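Local structure of tripartite terminase subunit 3 (Human herpesvirus 5, 3N4P) at residues Ala137-Thr142 and Pro180-Gly185; Tyr169-Gln174 and Ala273-Val278; Leu226-Asn231 and Arg252-Leu257; Tyr95-Phe100 and Asp220-Leu225. The protein probably forms the large subunit of the tripartite terminase motor that drives viral DNA into empty capsids, represented here by its magnesium-binding C-terminal nuclease domain. All blocks are in the same frame, centred on the assembly; numbering follows the deposited sequence.

Contact 1. Residues Ala137-Thr142 and Pro180-Gly185; sequences AVEGNT and PFYLMG
Y182 lays its CB against A137 CB at 4.1 Å. With CG anti to the backbone N (chi1 168°), its ring extends past E139, whose CG approaches it obliquely at 4.5 Å from CD1. Both backbone polar atoms of Y182 are engaged: its N donates to V138 O at 3.0 Å, from above the carbonyl plane, while its O receives G140 N at 3.0 Å almost head-on (C=O...N angle 165°). The bonds go to the residues before and after E139, forming a single backbone bridge, with E139 CA adding a CA-H...O contact to Y182 O at 3.3 Å. The bridge lies just past the end of strand 133-138 of the RNase H-like nuclease fold, at E139, a magnesium ligand here together with D68. F181 turns CG between its own N and carbonyl carbon (chi1 74°), which sets CD2 4.3 Å from G140 CA. Farther along, the side chains of N141 and L183 cross at about a right angle, OD1 of N141 lying 4.0 Å from CD2 of L183. Beyond the two segments, the hydroxyl of Y182 is hydrogen-bonded to D187, at the start of helix 187-200, and its ring meets that of Y169 edge-to-face.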
# COMPACT_ATOMS: atom_id res chain seq x y z
N ALA B 137 -12.76 14.42 -18.84
CA ALA B 137 -12.72 14.27 -20.28
C ALA B 137 -13.61 13.15 -20.76
O ALA B 137 -13.49 12.02 -20.28
CB ALA B 137 -11.25 13.95 -20.70
N VAL B 138 -14.41 13.37 -21.77
CA VAL B 138 -15.31 12.33 -22.26
C VAL B 138 -14.90 12.15 -23.70
O VAL B 138 -15.05 13.07 -24.48
CB VAL B 138 -16.83 12.77 -22.28
CG1 VAL B 138 -17.72 11.63 -22.79
CG2 VAL B 138 -17.36 13.18 -20.90
N GLU B 139 -14.43 10.96 -24.06
CA GLU B 139 -14.06 10.69 -25.43
C GLU B 139 -15.26 10.66 -26.31
O GLU B 139 -16.23 10.00 -26.02
CB GLU B 139 -13.37 9.33 -25.59
CG GLU B 139 -12.33 9.33 -26.75
CD GLU B 139 -12.42 8.09 -27.65
OE1 GLU B 139 -12.43 8.25 -28.90
OE2 GLU B 139 -12.48 6.96 -27.11
N GLY B 140 -15.16 11.32 -27.44
CA GLY B 140 -16.25 11.28 -28.40
C GLY B 140 -15.86 10.83 -29.77
O GLY B 140 -16.52 11.19 -30.71
N ASN B 141 -14.82 10.00 -29.89
CA ASN B 141 -14.15 9.90 -31.17
C ASN B 141 -15.08 9.63 -32.34
O ASN B 141 -15.06 10.39 -33.33
CB ASN B 141 -12.84 9.02 -31.19
CG ASN B 141 -12.35 8.74 -32.61
OD1 ASN B 141 -11.17 8.98 -32.97
ND2 ASN B 141 -13.27 8.24 -33.45
N THR B 142 -15.90 8.59 -32.30
CA THR B 142 -16.83 8.48 -33.48
C THR B 142 -18.22 9.08 -33.31
O THR B 142 -18.88 9.42 -34.30
CB THR B 142 -16.97 7.08 -34.06
OG1 THR B 142 -16.37 6.14 -33.16
CG2 THR B 142 -16.32 7.00 -35.45
N PRO B 180 -17.96 19.95 -25.18
CA PRO B 180 -17.44 19.20 -24.02
C PRO B 180 -17.02 17.78 -24.35
O PRO B 180 -17.48 16.85 -23.69
CB PRO B 180 -18.64 19.13 -23.07
CG PRO B 180 -19.84 19.21 -23.99
CD PRO B 180 -19.43 20.12 -25.12
N PHE B 181 -16.14 17.62 -25.35
CA PHE B 181 -15.57 16.32 -25.65
C PHE B 181 -14.07 16.37 -25.86
O PHE B 181 -13.48 17.45 -25.91
CB PHE B 181 -16.37 15.49 -26.69
CG PHE B 181 -16.25 15.95 -28.13
CD1 PHE B 181 -17.17 16.83 -28.67
CD2 PHE B 181 -15.25 15.46 -28.97
CE1 PHE B 181 -17.11 17.24 -30.01
CE2 PHE B 181 -15.16 15.86 -30.30
CZ PHE B 181 -16.08 16.77 -30.83
N TYR B 182 -13.47 15.18 -25.81
CA TYR B 182 -12.04 14.97 -26.04
C TYR B 182 -11.91 13.97 -27.17
O TYR B 182 -12.71 13.03 -27.29
CB TYR B 182 -11.34 14.45 -24.78
CG TYR B 182 -9.91 13.94 -25.03
CD1 TYR B 182 -9.65 12.59 -25.19
CD2 TYR B 182 -8.85 14.83 -25.15
CE1 TYR B 182 -8.35 12.12 -25.47
CE2 TYR B 182 -7.55 14.37 -25.45
CZ TYR B 182 -7.32 13.02 -25.59
OH TYR B 182 -6.10 12.60 -25.84
N LEU B 183 -10.91 14.19 -28.00
CA LEU B 183 -10.65 13.39 -29.17
C LEU B 183 -9.29 12.69 -29.03
O LEU B 183 -8.27 13.34 -28.78
CB LEU B 183 -10.65 14.29 -30.39
CG LEU B 183 -11.84 14.14 -31.34
CD1 LEU B 183 -12.07 15.43 -32.18
CD2 LEU B 183 -11.64 12.91 -32.25
N MET B 184 -9.29 11.37 -29.16
CA MET B 184 -8.06 10.63 -29.15
C MET B 184 -7.47 10.82 -30.52
O MET B 184 -8.21 10.96 -31.51
CB MET B 184 -8.31 9.16 -28.91
CG MET B 184 -7.08 8.44 -28.47
SD MET B 184 -7.52 7.70 -26.90
CE MET B 184 -7.92 6.01 -27.41
N GLY B 185 -6.16 10.90 -30.58
CA GLY B 185 -5.50 11.14 -31.83
C GLY B 185 -4.08 10.80 -31.54
O GLY B 185 -3.79 9.78 -30.88

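Contact 2. Residues Tyr169-Gln174 and Ala273-Val278; sequences YHTPDQ and AIRFRV
R275 folds over the ring of Y169, its CB 3.7 Å from the ring centroid in a CH-pi contact over the face. The chain then bends twice (chi2 -60°, chi3 -75°), so the guanidinium comes back across the tyrosine and Y169 OH stands over its centre. In this pose NE donates an almost straight bond to H170 O at 3.0 Å, with that oxygen in the guanidinium plane, and NH2 rests 3.4 Å from T171 CB and 3.6 Å from P172 CD. The main chain answers in kind: H170 N donates to R275 O at 2.8 Å, so one arginine satisfies both backbone polar atoms of H170. Y169 and F276 form an antiparallel, non-hydrogen-bonded pair with their side chains on one face of the sheet, and the edge of the tyrosine points into the phenylalanine face in a T-shaped stack, centroids 5.3 Å apart and planes at 81°. H170 contributes CD2, 4.1 Å from R277 CB. Farther out, A273 O is hydrogen-bonded to R135 of strand 133-138. Short strand 276-277 thus adds the C-terminal end of the chain to strand 165-172 (R277 also bonds to F168 through the backbone), and that strand runs parallel to 133-138 on its other side.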
# COMPACT_ATOMS: atom_id res chain seq x y z
N TYR B 169 -13.19 18.78 -20.56
CA TYR B 169 -12.13 19.01 -21.55
C TYR B 169 -12.93 19.53 -22.73
O TYR B 169 -13.91 18.88 -23.10
CB TYR B 169 -11.48 17.70 -21.94
CG TYR B 169 -10.26 17.88 -22.79
CD1 TYR B 169 -8.98 17.74 -22.23
CD2 TYR B 169 -10.36 18.16 -24.15
CE1 TYR B 169 -7.83 17.91 -23.02
CE2 TYR B 169 -9.19 18.34 -24.95
CZ TYR B 169 -7.96 18.20 -24.38
OH TYR B 169 -6.82 18.36 -25.14
N HIS B 170 -12.57 20.68 -23.29
CA HIS B 170 -13.31 21.24 -24.46
C HIS B 170 -12.43 21.26 -25.68
O HIS B 170 -11.23 21.54 -25.60
CB HIS B 170 -13.83 22.64 -24.19
CG HIS B 170 -15.10 22.66 -23.42
ND1 HIS B 170 -16.29 23.13 -23.95
CD2 HIS B 170 -15.38 22.25 -22.17
CE1 HIS B 170 -17.24 23.02 -23.04
NE2 HIS B 170 -16.71 22.49 -21.95
N THR B 171 -13.04 20.93 -26.81
CA THR B 171 -12.30 20.98 -28.08
C THR B 171 -13.15 21.71 -29.12
O THR B 171 -14.37 21.59 -29.14
CB THR B 171 -11.90 19.57 -28.59
OG1 THR B 171 -13.01 18.96 -29.25
CG2 THR B 171 -11.53 18.69 -27.47
N PRO B 172 -12.50 22.48 -30.00
CA PRO B 172 -13.21 23.17 -31.08
C PRO B 172 -13.89 22.18 -32.03
O PRO B 172 -13.39 21.08 -32.24
CB PRO B 172 -12.09 23.92 -31.79
CG PRO B 172 -10.84 23.16 -31.46
CD PRO B 172 -11.04 22.70 -30.06
N ASP B 173 -15.04 22.54 -32.59
CA ASP B 173 -15.67 21.67 -33.58
C ASP B 173 -15.78 22.33 -34.97
O ASP B 173 -14.76 22.65 -35.58
CB ASP B 173 -17.02 21.12 -33.07
CG ASP B 173 -17.84 20.47 -34.20
OD1 ASP B 173 -17.31 19.50 -34.83
OD2 ASP B 173 -18.97 20.95 -34.48
N GLN B 174 -17.00 22.53 -35.44
CA GLN B 174 -17.27 22.94 -36.83
C GLN B 174 -17.12 24.44 -37.00
O GLN B 174 -16.07 24.93 -37.42
CB GLN B 174 -18.67 22.50 -37.27
CG GLN B 174 -18.75 22.18 -38.76
CD GLN B 174 -17.93 20.95 -39.12
OE1 GLN B 174 -18.14 19.86 -38.58
NE2 GLN B 174 -16.99 21.12 -40.04
N ALA B 273 -4.11 21.97 -19.19
CA ALA B 273 -4.89 22.68 -18.22
C ALA B 273 -5.83 23.79 -18.74
O ALA B 273 -6.93 23.94 -18.21
CB ALA B 273 -4.05 23.15 -17.06
N ILE B 274 -5.48 24.52 -19.79
CA ILE B 274 -6.43 25.45 -20.38
C ILE B 274 -7.61 24.81 -21.12
O ILE B 274 -8.60 25.51 -21.37
CB ILE B 274 -5.82 26.47 -21.40
CG1 ILE B 274 -4.59 25.90 -22.12
CG2 ILE B 274 -5.66 27.90 -20.79
CD1 ILE B 274 -4.95 24.92 -23.24
N ARG B 275 -7.53 23.52 -21.47
CA ARG B 275 -8.60 22.87 -22.26
C ARG B 275 -9.86 22.65 -21.42
O ARG B 275 -10.97 22.54 -21.94
CB ARG B 275 -8.15 21.55 -22.89
CG ARG B 275 -7.00 21.65 -23.93
CD ARG B 275 -7.37 22.55 -25.12
NE ARG B 275 -8.30 21.91 -26.07
CZ ARG B 275 -7.92 21.32 -27.21
NH1 ARG B 275 -6.63 21.27 -27.54
NH2 ARG B 275 -8.82 20.78 -28.02
N PHE B 276 -9.67 22.60 -20.12
CA PHE B 276 -10.74 22.34 -19.19
C PHE B 276 -11.51 23.63 -18.91
O PHE B 276 -10.94 24.64 -18.53
CB PHE B 276 -10.21 21.67 -17.91
CG PHE B 276 -9.72 20.27 -18.12
CD1 PHE B 276 -10.58 19.18 -17.94
CD2 PHE B 276 -8.39 20.04 -18.48
CE1 PHE B 276 -10.15 17.88 -18.15
CE2 PHE B 276 -7.94 18.78 -18.70
CZ PHE B 276 -8.78 17.67 -18.52
N ARG B 277 -12.81 23.59 -19.15
CA ARG B 277 -13.58 24.78 -19.02
C ARG B 277 -14.97 24.47 -18.49
O ARG B 277 -15.51 23.39 -18.72
CB ARG B 277 -13.68 25.49 -20.36
CG ARG B 277 -14.28 26.85 -20.20
CD ARG B 277 -14.14 27.63 -21.49
NE ARG B 277 -12.73 27.70 -21.95
CZ ARG B 277 -12.25 28.74 -22.62
NH1 ARG B 277 -13.04 29.80 -22.89
NH2 ARG B 277 -10.99 28.75 -23.02
N VAL B 278 -15.55 25.44 -17.79
CA VAL B 278 -16.94 25.26 -17.33
C VAL B 278 -17.90 24.80 -18.45
O VAL B 278 -18.00 25.43 -19.49
CB VAL B 278 -17.41 26.46 -16.48
CG1 VAL B 278 -18.94 26.41 -16.21
CG2 VAL B 278 -16.63 26.44 -15.16

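Contact 3. Residues Leu226-Asn231 and Arg252-Leu257; sequences LEQIQN and RISDDL
The polar part of this contact centres on the amide oxygen of Q228, which reaches the first turn of helix 256-267. L257 N donates to Q228 OE1 at 3.1 Å, but with an N-H...O angle of only 121° the bond is weak; the stronger partner of this oxygen is I258 N, one residue further on. Two amides of the helix start therefore converge on one acceptor supplied by a different helix. The N-cap residue D255 makes no capping bond with its own side chain, and the partial negative charge of OE1 probably suits the positive end of the helix dipole. The reach depends on a side chain extended beyond CG (chi2 -169°). A second polar link stays within 252-257: D255 N bonds weakly to D256 OD2 at 3.4 Å.

Van der Waals contacts supply the rest. Q228 and L257 cross at about a right angle, OE1 lying 3.5 Å from L257 CB, while Q228 CD passes 3.8 Å from S254 O. At the other end, N231 and I253 approach obliquely; N231 OD1 is 3.7 Å from I253 CD1, and N231 ND2 is 3.9 Å from I253 CB.

D256, a predicted nuclease active-site residue, turns its CB away from 226-231, its side chain about 5 Å from that of D68. Helix 221-229, near its C-terminal end, thus abuts the N-terminus of helix 256-267; helix 37-45 packs on L226 and I229, and strand 91-100 brings H99 to Q228 and L97 to L257.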
# COMPACT_ATOMS: atom_id res chain seq x y z
N LEU B 226 -4.70 -5.12 -13.22
CA LEU B 226 -3.45 -5.79 -13.55
C LEU B 226 -3.54 -6.79 -14.72
O LEU B 226 -2.58 -6.92 -15.51
CB LEU B 226 -2.94 -6.54 -12.37
CG LEU B 226 -1.74 -6.13 -11.51
CD1 LEU B 226 -0.64 -5.26 -12.26
CD2 LEU B 226 -2.09 -5.53 -10.16
N GLU B 227 -4.64 -7.52 -14.82
CA GLU B 227 -4.83 -8.42 -15.97
C GLU B 227 -4.72 -7.66 -17.29
O GLU B 227 -4.10 -8.13 -18.26
CB GLU B 227 -6.17 -9.22 -15.89
CG GLU B 227 -6.03 -10.55 -15.15
CD GLU B 227 -7.23 -10.91 -14.16
OE1 GLU B 227 -6.98 -11.61 -13.13
OE2 GLU B 227 -8.41 -10.55 -14.40
N GLN B 228 -5.32 -6.48 -17.32
CA GLN B 228 -5.20 -5.59 -18.49
C GLN B 228 -3.81 -5.00 -18.70
O GLN B 228 -3.36 -4.85 -19.83
CB GLN B 228 -6.28 -4.52 -18.43
CG GLN B 228 -7.67 -5.15 -18.52
CD GLN B 228 -8.83 -4.13 -18.76
OE1 GLN B 228 -8.61 -2.99 -19.22
NE2 GLN B 228 -10.06 -4.54 -18.47
N ILE B 229 -3.10 -4.70 -17.62
CA ILE B 229 -1.80 -4.05 -17.72
C ILE B 229 -0.85 -5.01 -18.39
O ILE B 229 0.00 -4.59 -19.14
CB ILE B 229 -1.26 -3.58 -16.33
CG1 ILE B 229 -1.99 -2.30 -15.93
CG2 ILE B 229 0.26 -3.39 -16.31
CD1 ILE B 229 -1.97 -1.96 -14.48
N GLN B 230 -1.06 -6.31 -18.17
CA GLN B 230 -0.27 -7.36 -18.81
C GLN B 230 -0.51 -7.41 -20.31
O GLN B 230 0.32 -7.89 -21.04
CB GLN B 230 -0.64 -8.71 -18.20
CG GLN B 230 0.46 -9.70 -18.27
CD GLN B 230 0.79 -10.30 -16.91
OE1 GLN B 230 -0.10 -10.78 -16.18
NE2 GLN B 230 2.07 -10.27 -16.57
N ASN B 231 -1.68 -6.94 -20.75
CA ASN B 231 -2.04 -7.04 -22.16
C ASN B 231 -1.60 -5.84 -22.98
O ASN B 231 -1.90 -5.76 -24.18
CB ASN B 231 -3.56 -7.23 -22.31
CG ASN B 231 -4.00 -8.64 -21.95
OD1 ASN B 231 -3.34 -9.61 -22.32
ND2 ASN B 231 -5.10 -8.75 -21.19
N ARG B 252 -8.73 -9.91 -29.07
CA ARG B 252 -9.87 -9.93 -28.16
C ARG B 252 -9.44 -10.11 -26.71
O ARG B 252 -9.87 -11.02 -26.00
CB ARG B 252 -10.89 -10.98 -28.57
CG ARG B 252 -12.33 -10.49 -28.49
CD ARG B 252 -13.23 -11.38 -29.32
NE ARG B 252 -12.61 -11.72 -30.61
CZ ARG B 252 -12.99 -11.23 -31.80
NH1 ARG B 252 -14.00 -10.36 -31.88
NH2 ARG B 252 -12.36 -11.60 -32.90
N ILE B 253 -8.55 -9.22 -26.30
CA ILE B 253 -8.20 -9.04 -24.91
C ILE B 253 -8.61 -7.60 -24.63
O ILE B 253 -8.02 -6.66 -25.19
CB ILE B 253 -6.70 -9.31 -24.67
CG1 ILE B 253 -5.83 -8.50 -25.67
CG2 ILE B 253 -6.44 -10.82 -24.77
CD1 ILE B 253 -4.35 -9.00 -25.87
N SER B 254 -9.65 -7.43 -23.84
CA SER B 254 -10.21 -6.11 -23.59
C SER B 254 -9.15 -5.20 -23.00
O SER B 254 -8.33 -5.64 -22.19
CB SER B 254 -11.38 -6.20 -22.60
OG SER B 254 -10.94 -6.13 -21.23
N ASP B 255 -9.18 -3.94 -23.41
CA ASP B 255 -8.20 -2.96 -22.93
C ASP B 255 -8.85 -1.65 -22.46
O ASP B 255 -8.18 -0.63 -22.25
CB ASP B 255 -7.10 -2.72 -24.00
CG ASP B 255 -7.55 -1.79 -25.13
OD1 ASP B 255 -8.59 -2.05 -25.80
OD2 ASP B 255 -6.82 -0.79 -25.37
N ASP B 256 -10.15 -1.70 -22.24
CA ASP B 256 -10.88 -0.47 -22.00
C ASP B 256 -10.61 0.21 -20.68
O ASP B 256 -10.56 1.40 -20.63
CB ASP B 256 -12.40 -0.72 -22.19
CG ASP B 256 -12.71 -1.36 -23.54
OD1 ASP B 256 -13.45 -0.73 -24.33
OD2 ASP B 256 -12.20 -2.48 -23.82
N LEU B 257 -10.49 -0.52 -19.58
CA LEU B 257 -10.23 0.15 -18.31
C LEU B 257 -8.77 0.72 -18.28
O LEU B 257 -8.52 1.80 -17.75
CB LEU B 257 -10.39 -0.85 -17.15
CG LEU B 257 -10.78 -0.47 -15.72
CD1 LEU B 257 -10.10 -1.28 -14.61
CD2 LEU B 257 -10.93 1.02 -15.35

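Contact 4. Residues Tyr95-Phe100 and Asp220-Leu225; sequences YGLEHF and DPIEYL
L97 lays a single methyl, CD1, on helix 221-229. Three carbons meet it: P221 CB at 4.0 Å, I222 CD1 at 4.1 Å and L225 CD2 at 4.2 Å, with P221 O as near as the proline CB. Because the proline and the leucine are four residues apart, the methyl touches one side of the first helical turn. The short segments 95-100 and 221-225 cross steeply, their axes 10.0 Å apart at 63°. The helix packs on the sheet of the RNase H-like domain, and V261 of helix 256-267 also touches L97.

Farther toward the end of the strand the contact becomes polar. H99 ND1 and Y224 OH are hydrogen-bonded at 2.8 Å, and either atom could be the donor. The rings meet rim to rim, planes 52° apart, neither lying over the other's face. H99 reaches the tyrosine with CG anti to its backbone N (chi1 -168°). At the helix start, D220 caps I222 N through OD1 at 3.3 Å, while its OD2 forms a salt bridge with R47.

H99 lies about 4 Å, side chain to side chain, from the predicted active-site residue D256. The tyrosine bond probably limits rotation of the imidazole, an arrangement consistent with Y224 helping to set it beside that aspartate.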
# COMPACT_ATOMS: atom_id res chain seq x y z
N TYR B 95 -8.23 6.68 -7.69
CA TYR B 95 -9.31 6.74 -6.73
C TYR B 95 -10.53 5.89 -7.08
O TYR B 95 -11.33 5.51 -6.20
CB TYR B 95 -9.77 8.21 -6.56
CG TYR B 95 -8.73 9.12 -5.81
CD1 TYR B 95 -8.36 8.84 -4.50
CD2 TYR B 95 -8.12 10.19 -6.45
CE1 TYR B 95 -7.45 9.64 -3.82
CE2 TYR B 95 -7.21 11.05 -5.79
CZ TYR B 95 -6.89 10.76 -4.47
OH TYR B 95 -6.00 11.55 -3.80
N GLY B 96 -10.73 5.65 -8.37
CA GLY B 96 -11.95 5.02 -8.84
C GLY B 96 -11.76 4.36 -10.18
O GLY B 96 -10.91 4.81 -10.99
N LEU B 97 -12.46 3.24 -10.36
CA LEU B 97 -12.47 2.49 -11.64
C LEU B 97 -13.86 1.98 -11.87
O LEU B 97 -14.56 1.56 -10.93
CB LEU B 97 -11.50 1.29 -11.65
CG LEU B 97 -10.00 1.54 -11.43
CD1 LEU B 97 -9.23 0.24 -10.99
CD2 LEU B 97 -9.28 2.23 -12.66
N GLU B 98 -14.34 2.11 -13.10
CA GLU B 98 -15.56 1.42 -13.49
C GLU B 98 -15.34 0.82 -14.83
O GLU B 98 -14.68 1.40 -15.70
CB GLU B 98 -16.76 2.35 -13.53
CG GLU B 98 -17.10 3.08 -12.19
CD GLU B 98 -17.53 2.17 -11.01
OE1 GLU B 98 -17.66 0.93 -11.14
OE2 GLU B 98 -17.74 2.73 -9.92
N HIS B 99 -15.99 -0.32 -15.05
CA HIS B 99 -16.06 -0.92 -16.36
C HIS B 99 -17.51 -1.30 -16.47
O HIS B 99 -17.97 -2.30 -15.93
CB HIS B 99 -15.17 -2.14 -16.47
CG HIS B 99 -14.98 -2.63 -17.87
ND1 HIS B 99 -14.09 -3.63 -18.20
CD2 HIS B 99 -15.59 -2.27 -19.03
CE1 HIS B 99 -14.17 -3.88 -19.50
NE2 HIS B 99 -15.06 -3.06 -20.03
N PHE B 100 -18.25 -0.50 -17.21
CA PHE B 100 -19.70 -0.64 -17.20
C PHE B 100 -20.29 -1.29 -18.45
O PHE B 100 -19.92 -0.93 -19.56
CB PHE B 100 -20.32 0.72 -16.94
CG PHE B 100 -21.82 0.79 -17.24
CD1 PHE B 100 -22.73 0.58 -16.24
CD2 PHE B 100 -22.27 1.08 -18.52
CE1 PHE B 100 -24.15 0.64 -16.51
CE2 PHE B 100 -23.65 1.12 -18.80
CZ PHE B 100 -24.58 0.92 -17.79
N ASP B 220 -11.35 -8.16 -6.96
CA ASP B 220 -10.46 -6.98 -6.58
C ASP B 220 -10.18 -6.11 -7.82
O ASP B 220 -9.65 -6.65 -8.80
CB ASP B 220 -9.16 -7.52 -5.91
CG ASP B 220 -8.08 -6.40 -5.70
OD1 ASP B 220 -8.38 -5.16 -5.67
OD2 ASP B 220 -6.90 -6.78 -5.59
N PRO B 221 -10.58 -4.80 -7.84
CA PRO B 221 -10.43 -3.98 -9.06
C PRO B 221 -9.01 -3.82 -9.55
O PRO B 221 -8.77 -3.72 -10.78
CB PRO B 221 -10.96 -2.59 -8.69
CG PRO B 221 -11.99 -2.84 -7.48
CD PRO B 221 -11.47 -4.17 -6.82
N ILE B 222 -8.07 -3.73 -8.60
CA ILE B 222 -6.68 -3.69 -8.94
C ILE B 222 -6.15 -4.99 -9.58
O ILE B 222 -5.31 -4.96 -10.51
CB ILE B 222 -5.83 -3.25 -7.74
CG1 ILE B 222 -6.19 -1.78 -7.31
CG2 ILE B 222 -4.37 -3.48 -8.06
CD1 ILE B 222 -6.19 -0.81 -8.50
N GLU B 223 -6.62 -6.15 -9.12
CA GLU B 223 -6.25 -7.45 -9.79
C GLU B 223 -6.82 -7.55 -11.21
O GLU B 223 -6.14 -7.95 -12.16
CB GLU B 223 -6.69 -8.65 -8.95
CG GLU B 223 -6.59 -10.05 -9.63
CD GLU B 223 -6.38 -11.24 -8.62
OE1 GLU B 223 -7.23 -11.46 -7.70
OE2 GLU B 223 -5.36 -11.99 -8.79
N TYR B 224 -8.05 -7.06 -11.38
CA TYR B 224 -8.67 -6.93 -12.68
C TYR B 224 -7.89 -5.98 -13.61
O TYR B 224 -7.69 -6.28 -14.78
CB TYR B 224 -10.07 -6.37 -12.45
CG TYR B 224 -10.90 -6.28 -13.70
CD1 TYR B 224 -11.16 -5.05 -14.29
CD2 TYR B 224 -11.46 -7.45 -14.29
CE1 TYR B 224 -11.94 -4.96 -15.45
CE2 TYR B 224 -12.23 -7.37 -15.47
CZ TYR B 224 -12.48 -6.13 -16.02
OH TYR B 224 -13.26 -6.05 -17.15
N LEU B 225 -7.52 -4.80 -13.09
CA LEU B 225 -6.76 -3.82 -13.80
C LEU B 225 -5.33 -4.39 -14.13
O LEU B 225 -4.83 -4.20 -15.24
CB LEU B 225 -6.66 -2.50 -13.00
CG LEU B 225 -5.76 -1.41 -13.62
CD1 LEU B 225 -6.45 -0.83 -14.82
CD2 LEU B 225 -5.43 -0.26 -12.66

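In the fold
Contacts 1 and 4 are largely buried and reach the same sheet on opposite sides of the chain's centre, whereas contacts 2 and 3 are only partly buried. Contacts 1 and 2 touch, since strands 133-138 and 165-172 are neighbours; both rely on backbone bonds, with contact 2 adding an arginine and an aromatic pair. Contacts 3 and 4 share helix 221-229 and meet through L257, which packs on L97, Y224 and L225. There side chains do the work: leucine packing edged by a histidine-tyrosine bond in contact 4, a glutamine at a helix start in contact 3. The predicted active-site residues E139 and D256 belong to contacts 1 and 3, their side chains about 8 Å apart.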